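Local coordinates for protein endosialidase (Enterobacteria phage phi92, PDB 4HIZ) that probably degrades the sialic acid polymers of bacterial capsules, cleaving internal alpha-2,8 and alpha-2,9 linkages as an endosialidase of a phage, at residues F91-V96 / C154-Y159; G190-S195 / A201-K206. One frame throughout, in Å; residues are numbered along the deposited sequence.

In the fold
Both contacts lie in the catalytic beta-propeller region and follow one another along the chain without nesting or crossing. Contact 1 comes first: the chain turns at 93-96, runs through strands 96-104, 113-119 and 144-154, and is brought back when the turn at 154-157 meets 91-93, so that a loop of 57 residues is closed between two neighbouring sheets. Strands 157-166 and 172-181 then lead to contact 2, a local hairpin of strands 192-194 and 200-204 in the sheet that stands out from the propeller. The two centres are about 24 Å apart and the nearest atoms about 5 Å, and the segments do not touch.

Contact 1: F91-V96 / C154-Y159; sequences FVYDNV and CGNRLY. With EDO (1,2-ethanediol), chain R; EDO (1,2-ethanediol), chain L.
With CG of Y93 opposite its main-chain nitrogen (chi1 -174°), the ring is carried across to N156, whose own CG, opposite the carbonyl carbon, brings the amide toward the phenol. The meeting joins two beta-hairpins from adjacent sheets of the propeller, each closed by a type I' turn, Y93 to V96 and C154 to R157. Y93 OH donates to N156 OD1 at 2.7 Å. The oxygen sits at the edge of the ring, near its plane, while ring and amide planes stand 74° apart. The hydroxyl approaches from above the carbonyl plane, 39° out of it, and uses no lone-pair direction. The other end of the amide is held as well, since N156 ND2 donates to K207 O, and together the two bonds fix the rotation of the group.

Deeper in, F91 and L158 meet nearly perpendicular, F91 CZ resting 3.7 Å from L158 CD1. V153 touches both F91 and Y93, and M182 touches both Y93 and L158, so apolar side chains pack beneath the polar bridge. On the far flank the turn of 93-96 packs on F493 and L494 of the second subunit. Two ethanediol molecules, probably from the crystallisation liquor, bind the backbone here: V92 N bonds O1 of one at 2.9 Å, and N95 N bonds O1 of the second at 2.8 Å.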
ATOM      1  N   PHE A  91     -22.951  -1.855 -12.399  1.00 10.51           N
ATOM      2  CA  PHE A  91     -23.329  -1.152 -13.618  1.00  9.90           C
ATOM      3  C   PHE A  91     -22.094  -0.551 -14.260  1.00  9.88           C
ATOM      4  O   PHE A  91     -21.030  -0.455 -13.630  1.00 10.73           O
ATOM      5  CB  PHE A  91     -24.419  -0.074 -13.299  1.00 10.34           C
ATOM      6  CG  PHE A  91     -23.946   1.025 -12.379  1.00 10.60           C
ATOM      7  CD1 PHE A  91     -23.280   2.159 -12.886  1.00 11.35           C
ATOM      8  CD2 PHE A  91     -24.123   0.926 -11.003  1.00 11.60           C
ATOM      9  CE1 PHE A  91     -22.842   3.165 -12.012  1.00 12.43           C
ATOM     10  CE2 PHE A  91     -23.693   1.938 -10.119  1.00 12.22           C
ATOM     11  CZ  PHE A  91     -23.039   3.067 -10.624  1.00 12.49           C
ATOM     12  N   VAL A  92     -22.225  -0.213 -15.539  1.00 10.08           N
ATOM     13  CA  VAL A  92     -21.167   0.459 -16.301  1.00 10.45           C
ATOM     14  C   VAL A  92     -21.726   1.805 -16.760  1.00 11.20           C
ATOM     15  O   VAL A  92     -22.868   1.891 -17.282  1.00 12.91           O
ATOM     16  CB  VAL A  92     -20.733  -0.408 -17.494  1.00 11.03           C
ATOM     17  CG1 VAL A  92     -19.625   0.291 -18.322  1.00 12.27           C
ATOM     18  CG2 VAL A  92     -20.248  -1.812 -16.990  1.00 10.95           C
ATOM     19  N   TYR A  93     -20.969   2.859 -16.514  1.00 11.12           N
ATOM     20  CA  TYR A  93     -21.406   4.202 -16.932  1.00 11.89           C
ATOM     21  C   TYR A  93     -20.202   4.993 -17.419  1.00 11.77           C
ATOM     22  O   TYR A  93     -19.186   5.078 -16.698  1.00 10.67           O
ATOM     23  CB  TYR A  93     -22.093   4.941 -15.776  1.00 11.91           C
ATOM     24  CG  TYR A  93     -22.690   6.276 -16.203  1.00 11.63           C
ATOM     25  CD1 TYR A  93     -23.953   6.334 -16.828  1.00 12.37           C
ATOM     26  CD2 TYR A  93     -22.009   7.473 -15.934  1.00 11.51           C
ATOM     27  CE1 TYR A  93     -24.464   7.576 -17.212  1.00 12.79           C
ATOM     28  CE2 TYR A  93     -22.516   8.721 -16.313  1.00 11.09           C
ATOM     29  CZ  TYR A  93     -23.734   8.762 -16.945  1.00 12.60           C
ATOM     30  OH  TYR A  93     -24.274   9.999 -17.282  1.00 14.13           O
ATOM     31  N   ASP A  94     -20.330   5.589 -18.609  1.00 11.69           N
ATOM     32  CA  ASP A  94     -19.257   6.402 -19.201  1.00 12.53           C
ATOM     33  C   ASP A  94     -17.907   5.718 -19.086  1.00 11.78           C
ATOM     34  O   ASP A  94     -16.940   6.326 -18.617  1.00 12.42           O
ATOM     35  CB  ASP A  94     -19.258   7.782 -18.514  1.00 14.40           C
ATOM     36  CG  ASP A  94     -18.452   8.811 -19.244  1.00 16.83           C
ATOM     37  OD1 ASP A  94     -18.299   8.701 -20.488  1.00 17.47           O
ATOM     38  OD2 ASP A  94     -18.011   9.770 -18.565  1.00 18.12           O
ATOM     39  N   ASN A  95     -17.849   4.475 -19.560  1.00 10.72           N
ATOM     40  CA  ASN A  95     -16.588   3.695 -19.662  1.00 10.36           C
ATOM     41  C   ASN A  95     -16.022   3.174 -18.355  1.00 11.13           C
ATOM     42  O   ASN A  95     -14.971   2.535 -18.375  1.00 12.56           O
ATOM     43  CB  ASN A  95     -15.486   4.470 -20.400  1.00 11.14           C
ATOM     44  CG  ASN A  95     -15.943   4.944 -21.774  1.00 12.84           C
ATOM     45  OD1 ASN A  95     -16.579   4.184 -22.519  1.00 14.98           O
ATOM     46  ND2 ASN A  95     -15.654   6.212 -22.102  1.00 12.91           N
ATOM     47  N   VAL A  96     -16.677   3.463 -17.247  1.00  9.92           N
ATOM     48  CA  VAL A  96     -16.166   3.032 -15.927  1.00  9.96           C
ATOM     49  C   VAL A  96     -17.042   1.914 -15.411  1.00 10.78           C
ATOM     50  O   VAL A  96     -18.269   1.997 -15.508  1.00 11.06           O
ATOM     51  CB  VAL A  96     -16.165   4.215 -14.934  1.00 10.54           C
ATOM     52  CG1 VAL A  96     -15.770   3.776 -13.526  1.00 10.66           C
ATOM     53  CG2 VAL A  96     -15.214   5.314 -15.449  1.00 10.97           C
ATOM     54  N   CYS A 154     -30.373   5.520 -14.188  1.00 11.62           N
ATOM     55  CA  CYS A 154     -31.497   5.752 -15.081  1.00 13.19           C
ATOM     56  C   CYS A 154     -31.466   7.221 -15.449  1.00 13.60           C
ATOM     57  O   CYS A 154     -31.396   8.076 -14.570  1.00 14.15           O
ATOM     58  CB  CYS A 154     -32.807   5.406 -14.361  1.00 13.32           C
ATOM     59  SG  CYS A 154     -34.246   5.576 -15.487  1.00 15.39           S
ATOM     60  N   GLY A 155     -31.524   7.514 -16.744  1.00 13.95           N
ATOM     61  CA  GLY A 155     -31.624   8.903 -17.181  1.00 14.64           C
ATOM     62  C   GLY A 155     -30.522   9.803 -16.625  1.00 14.09           C
ATOM     63  O   GLY A 155     -30.794  10.914 -16.133  1.00 15.23           O
ATOM     64  N   ASN A 156     -29.278   9.327 -16.702  1.00 12.69           N
ATOM     65  CA  ASN A 156     -28.118  10.058 -16.163  1.00 12.62           C
ATOM     66  C   ASN A 156     -28.173  10.408 -14.670  1.00 12.52           C
ATOM     67  O   ASN A 156     -27.480  11.326 -14.226  1.00 13.93           O
ATOM     68  CB  ASN A 156     -27.819  11.309 -17.032  1.00 13.25           C
ATOM     69  CG  ASN A 156     -27.432  10.914 -18.427  1.00 14.48           C
ATOM     70  OD1 ASN A 156     -26.577  10.022 -18.599  1.00 15.71           O
ATOM     71  ND2 ASN A 156     -28.067  11.523 -19.445  1.00 14.46           N
ATOM     72  N   ARG A 157     -28.967   9.664 -13.895  1.00 11.69           N
ATOM     73  CA  ARG A 157     -28.900   9.766 -12.441  1.00 12.51           C
ATOM     74  C   ARG A 157     -28.589   8.401 -11.830  1.00 12.37           C
ATOM     75  O   ARG A 157     -29.031   7.353 -12.347  1.00 13.16           O
ATOM     76  CB  ARG A 157     -30.250  10.219 -11.864  1.00 12.56           C
ATOM     77  CG  ARG A 157     -30.722  11.604 -12.375  1.00 12.39           C
ATOM     78  CD  ARG A 157     -32.011  12.086 -11.644  1.00 12.95           C
ATOM     79  NE  ARG A 157     -31.793  12.234 -10.206  1.00 13.63           N
ATOM     80  CZ  ARG A 157     -31.224  13.292  -9.623  1.00 14.71           C
ATOM     81  NH1 ARG A 157     -30.822  14.334 -10.345  1.00 14.71           N
ATOM     82  NH2 ARG A 157     -31.088  13.327  -8.300  1.00 15.20           N
ATOM     83  N   LEU A 158     -27.885   8.418 -10.700  1.00 10.70           N
ATOM     84  CA  LEU A 158     -27.758   7.223  -9.873  1.00 11.64           C
ATOM     85  C   LEU A 158     -29.017   7.043  -9.034  1.00 12.30           C
ATOM     86  O   LEU A 158     -29.468   7.981  -8.381  1.00 13.53           O
ATOM     87  CB  LEU A 158     -26.585   7.436  -8.917  1.00 11.94           C
ATOM     88  CG  LEU A 158     -26.208   6.213  -8.069  1.00 14.34           C
ATOM     89  CD1 LEU A 158     -25.714   5.010  -8.951  1.00 15.16           C
ATOM     90  CD2 LEU A 158     -25.124   6.569  -6.994  1.00 15.07           C
ATOM     91  N   TYR A 159     -29.565   5.833  -9.011  1.00 11.59           N
ATOM     92  CA  TYR A 159     -30.686   5.521  -8.142  1.00 11.73           C
ATOM     93  C   TYR A 159     -30.295   4.361  -7.246  1.00 11.97           C
ATOM     94  O   TYR A 159     -29.654   3.430  -7.699  1.00 12.94           O
ATOM     95  CB  TYR A 159     -31.919   5.126  -8.975  1.00 12.58           C
ATOM     96  CG  TYR A 159     -32.670   6.335  -9.482  1.00 13.53           C
ATOM     97  CD1 TYR A 159     -33.619   6.984  -8.675  1.00 13.49           C
ATOM     98  CD2 TYR A 159     -32.397   6.863 -10.746  1.00 14.00           C
ATOM     99  CE1 TYR A 159     -34.291   8.151  -9.139  1.00 13.53           C
ATOM    100  CE2 TYR A 159     -33.070   8.021 -11.228  1.00 14.69           C
ATOM    101  CZ  TYR A 159     -33.986   8.654 -10.413  1.00 14.55           C
ATOM    102  OH  TYR A 159     -34.631   9.773 -10.862  1.00 15.55           O
TER
HETATM  103  C1  EDO R 812     -19.867   2.048 -21.767  1.00 37.07           C
HETATM  104  O1  EDO R 812     -19.909   3.265 -21.026  1.00 30.82           O
HETATM  105  C2  EDO R 812     -18.517   1.829 -22.426  1.00 41.47           C
HETATM  106  O2  EDO R 812     -18.732   1.102 -23.636  1.00 46.13           O
HETATM  107  C1  EDO L 806     -24.325  -1.526 -18.061  1.00 29.27           C
HETATM  108  O1  EDO L 806     -24.705  -1.244 -16.717  1.00 21.85           O
HETATM  109  C2  EDO L 806     -24.795  -2.898 -18.549  1.00 31.02           C
HETATM  110  O2  EDO L 806     -24.374  -3.894 -17.636  1.00 26.18           O

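Contact 2: G190-S195 / A201-K206; sequences GGITIS and ATIVLK
T193 and T202 form the antiparallel hydrogen-bonded pair at the middle of this beta-hairpin. T193 N donates to T202 O at 3.0 Å, in the carbonyl plane, and T202 N returns a bond to T193 O at 2.9 Å. V204 N adds a third, to G191 O at 2.8 Å, coming in 27° off the plane of that carbonyl. On the face of the threonines, T193 OG1 lies 3.8 Å from T202 CB, and a water joins T193 O to T202 OG1.

The other face is apolar. The side chains of I192 and I203, a non-hydrogen-bonded pair, run alongside each other in one direction, I203 CD1 against I192 CG2 at 3.8 Å. I194 CG1, set beside its backbone N by a chi1 of -48°, meets A201 CB at 3.6 Å. A second water spans G190 O and V204 O where the strands part, and G190 O also accepts a bond from W260 NE1.

Further out, A223 meets I192 and V226 meets A201, both from the loop that supplies residues of a glycan pocket. Strand 240-244 pairs with 200-204 and strand 253-254 with 192-194, so the hairpin lies inside the sheet, flanked by a strand on either side.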
ATOM      1  N   GLY A 190     -23.472  25.818 -28.291  1.00 15.95           N
ATOM      2  CA  GLY A 190     -24.640  26.683 -28.151  1.00 14.65           C
ATOM      3  C   GLY A 190     -25.534  26.271 -27.000  1.00 15.28           C
ATOM      4  O   GLY A 190     -25.136  25.524 -26.083  1.00 16.44           O
ATOM      5  N   GLY A 191     -26.758  26.776 -27.028  1.00 15.97           N
ATOM      6  CA  GLY A 191     -27.740  26.409 -26.027  1.00 17.00           C
ATOM      7  C   GLY A 191     -27.832  27.231 -24.758  1.00 17.10           C
ATOM      8  O   GLY A 191     -28.672  26.918 -23.893  1.00 17.29           O
ATOM      9  N   ILE A 192     -26.989  28.253 -24.610  1.00 16.06           N
ATOM     10  CA  ILE A 192     -27.069  29.100 -23.413  1.00 15.55           C
ATOM     11  C   ILE A 192     -27.580  30.483 -23.774  1.00 15.99           C
ATOM     12  O   ILE A 192     -26.948  31.184 -24.588  1.00 16.84           O
ATOM     13  CB  ILE A 192     -25.723  29.239 -22.711  1.00 15.14           C
ATOM     14  CG1 ILE A 192     -25.189  27.838 -22.325  1.00 15.55           C
ATOM     15  CG2 ILE A 192     -25.874  30.143 -21.474  1.00 14.97           C
ATOM     16  CD1 ILE A 192     -23.778  27.863 -21.640  1.00 16.10           C
ATOM     17  N   THR A 193     -28.711  30.883 -23.182  1.00 15.96           N
ATOM     18  CA  THR A 193     -29.288  32.201 -23.491  1.00 16.72           C
ATOM     19  C   THR A 193     -29.618  32.954 -22.207  1.00 16.10           C
ATOM     20  O   THR A 193     -30.078  32.351 -21.210  1.00 16.97           O
ATOM     21  CB  THR A 193     -30.564  32.089 -24.329  1.00 18.88           C
ATOM     22  OG1 THR A 193     -31.458  31.160 -23.723  1.00 19.75           O
ATOM     23  CG2 THR A 193     -30.242  31.634 -25.753  1.00 20.38           C
ATOM     24  N   ILE A 194     -29.381  34.264 -22.237  1.00 16.64           N
ATOM     25  CA  ILE A 194     -29.739  35.156 -21.132  1.00 17.55           C
ATOM     26  C   ILE A 194     -30.320  36.438 -21.698  1.00 16.91           C
ATOM     27  O   ILE A 194     -29.699  37.039 -22.575  1.00 17.78           O
ATOM     28  CB  ILE A 194     -28.496  35.545 -20.314  1.00 19.81           C
ATOM     29  CG1 ILE A 194     -27.676  34.284 -19.978  1.00 20.22           C
ATOM     30  CG2 ILE A 194     -28.924  36.244 -18.999  1.00 20.46           C
ATOM     31  CD1 ILE A 194     -26.278  34.557 -19.474  1.00 20.72           C
ATOM     32  N   SER A 195     -31.467  36.881 -21.184  1.00 16.04           N
ATOM     33  CA  SER A 195     -31.990  38.188 -21.599  1.00 17.04           C
ATOM     34  C   SER A 195     -31.330  39.295 -20.820  1.00 17.51           C
ATOM     35  O   SER A 195     -31.048  39.129 -19.635  1.00 17.74           O
ATOM     36  CB  SER A 195     -33.504  38.265 -21.381  1.00 20.26           C
ATOM     37  OG  SER A 195     -34.098  37.299 -22.203  1.00 24.95           O
ATOM     38  N   ALA A 201     -30.121  32.345 -16.458  1.00 17.56           N
ATOM     39  CA  ALA A 201     -29.551  31.838 -17.707  1.00 15.97           C
ATOM     40  C   ALA A 201     -30.250  30.523 -18.015  1.00 15.80           C
ATOM     41  O   ALA A 201     -30.368  29.665 -17.145  1.00 16.27           O
ATOM     42  CB  ALA A 201     -28.019  31.624 -17.578  1.00 16.12           C
ATOM     43  N   THR A 202     -30.724  30.364 -19.242  1.00 15.83           N
ATOM     44  CA  THR A 202     -31.362  29.120 -19.651  1.00 15.84           C
ATOM     45  C   THR A 202     -30.351  28.261 -20.382  1.00 15.83           C
ATOM     46  O   THR A 202     -29.667  28.747 -21.285  1.00 16.97           O
ATOM     47  CB  THR A 202     -32.570  29.445 -20.544  1.00 17.18           C
ATOM     48  OG1 THR A 202     -33.477  30.237 -19.774  1.00 17.42           O
ATOM     49  CG2 THR A 202     -33.251  28.168 -21.008  1.00 17.20           C
ATOM     50  N   ILE A 203     -30.237  27.002 -19.959  1.00 15.25           N
ATOM     51  CA  ILE A 203     -29.263  26.087 -20.509  1.00 15.97           C
ATOM     52  C   ILE A 203     -29.946  24.905 -21.165  1.00 16.56           C
ATOM     53  O   ILE A 203     -30.678  24.160 -20.513  1.00 16.31           O
ATOM     54  CB  ILE A 203     -28.397  25.505 -19.388  1.00 16.30           C
ATOM     55  CG1 ILE A 203     -27.984  26.586 -18.358  1.00 16.78           C
ATOM     56  CG2 ILE A 203     -27.237  24.697 -19.983  1.00 17.01           C
ATOM     57  CD1 ILE A 203     -27.115  27.693 -18.896  1.00 16.13           C
ATOM     58  N   VAL A 204     -29.687  24.724 -22.453  1.00 17.75           N
ATOM     59  CA  VAL A 204     -30.153  23.537 -23.150  1.00 18.05           C
ATOM     60  C   VAL A 204     -29.066  22.467 -23.093  1.00 17.12           C
ATOM     61  O   VAL A 204     -27.913  22.676 -23.474  1.00 18.63           O
ATOM     62  CB  VAL A 204     -30.516  23.843 -24.608  1.00 20.68           C
ATOM     63  CG1 VAL A 204     -30.893  22.548 -25.337  1.00 22.27           C
ATOM     64  CG2 VAL A 204     -31.668  24.838 -24.655  1.00 19.96           C
ATOM     65  N   LEU A 205     -29.426  21.323 -22.547  1.00 16.47           N
ATOM     66  CA  LEU A 205     -28.498  20.209 -22.453  1.00 16.61           C
ATOM     67  C   LEU A 205     -29.361  18.943 -22.470  1.00 17.41           C
ATOM     68  O   LEU A 205     -30.113  18.676 -21.528  1.00 17.87           O
ATOM     69  CB  LEU A 205     -27.706  20.336 -21.147  1.00 18.53           C
ATOM     70  CG  LEU A 205     -26.527  19.415 -20.939  1.00 22.87           C
ATOM     71  CD1 LEU A 205     -25.387  19.831 -21.877  1.00 25.32           C
ATOM     72  CD2 LEU A 205     -26.067  19.499 -19.482  1.00 22.84           C
ATOM     73  N   LYS A 206     -29.265  18.163 -23.544  1.00 18.83           N
ATOM     74  CA  LYS A 206     -30.216  17.069 -23.748  0.50 19.82           C
ATOM     75  C   LYS A 206     -30.139  16.000 -22.662  1.00 17.99           C
ATOM     76  O   LYS A 206     -29.066  15.576 -22.278  1.00 17.16           O
ATOM     77  CB  LYS A 206     -30.065  16.457 -25.143  0.50 24.32           C
ATOM     78  CG  LYS A 206     -30.526  17.409 -26.267  0.50 28.98           C
ATOM     79  CD  LYS A 206     -30.796  16.662 -27.574  0.50 34.50           C
ATOM     80  CE  LYS A 206     -31.046  17.608 -28.745  0.50 39.56           C
ATOM     81  NZ  LYS A 206     -32.371  18.297 -28.687  0.50 42.95           N
TER
HETATM   82  O   HOH W   1     -26.671  22.963 -25.835  1.00 28.78           O
HETATM   83  O   HOH W   2     -32.893  32.831 -20.261  1.00 33.22           O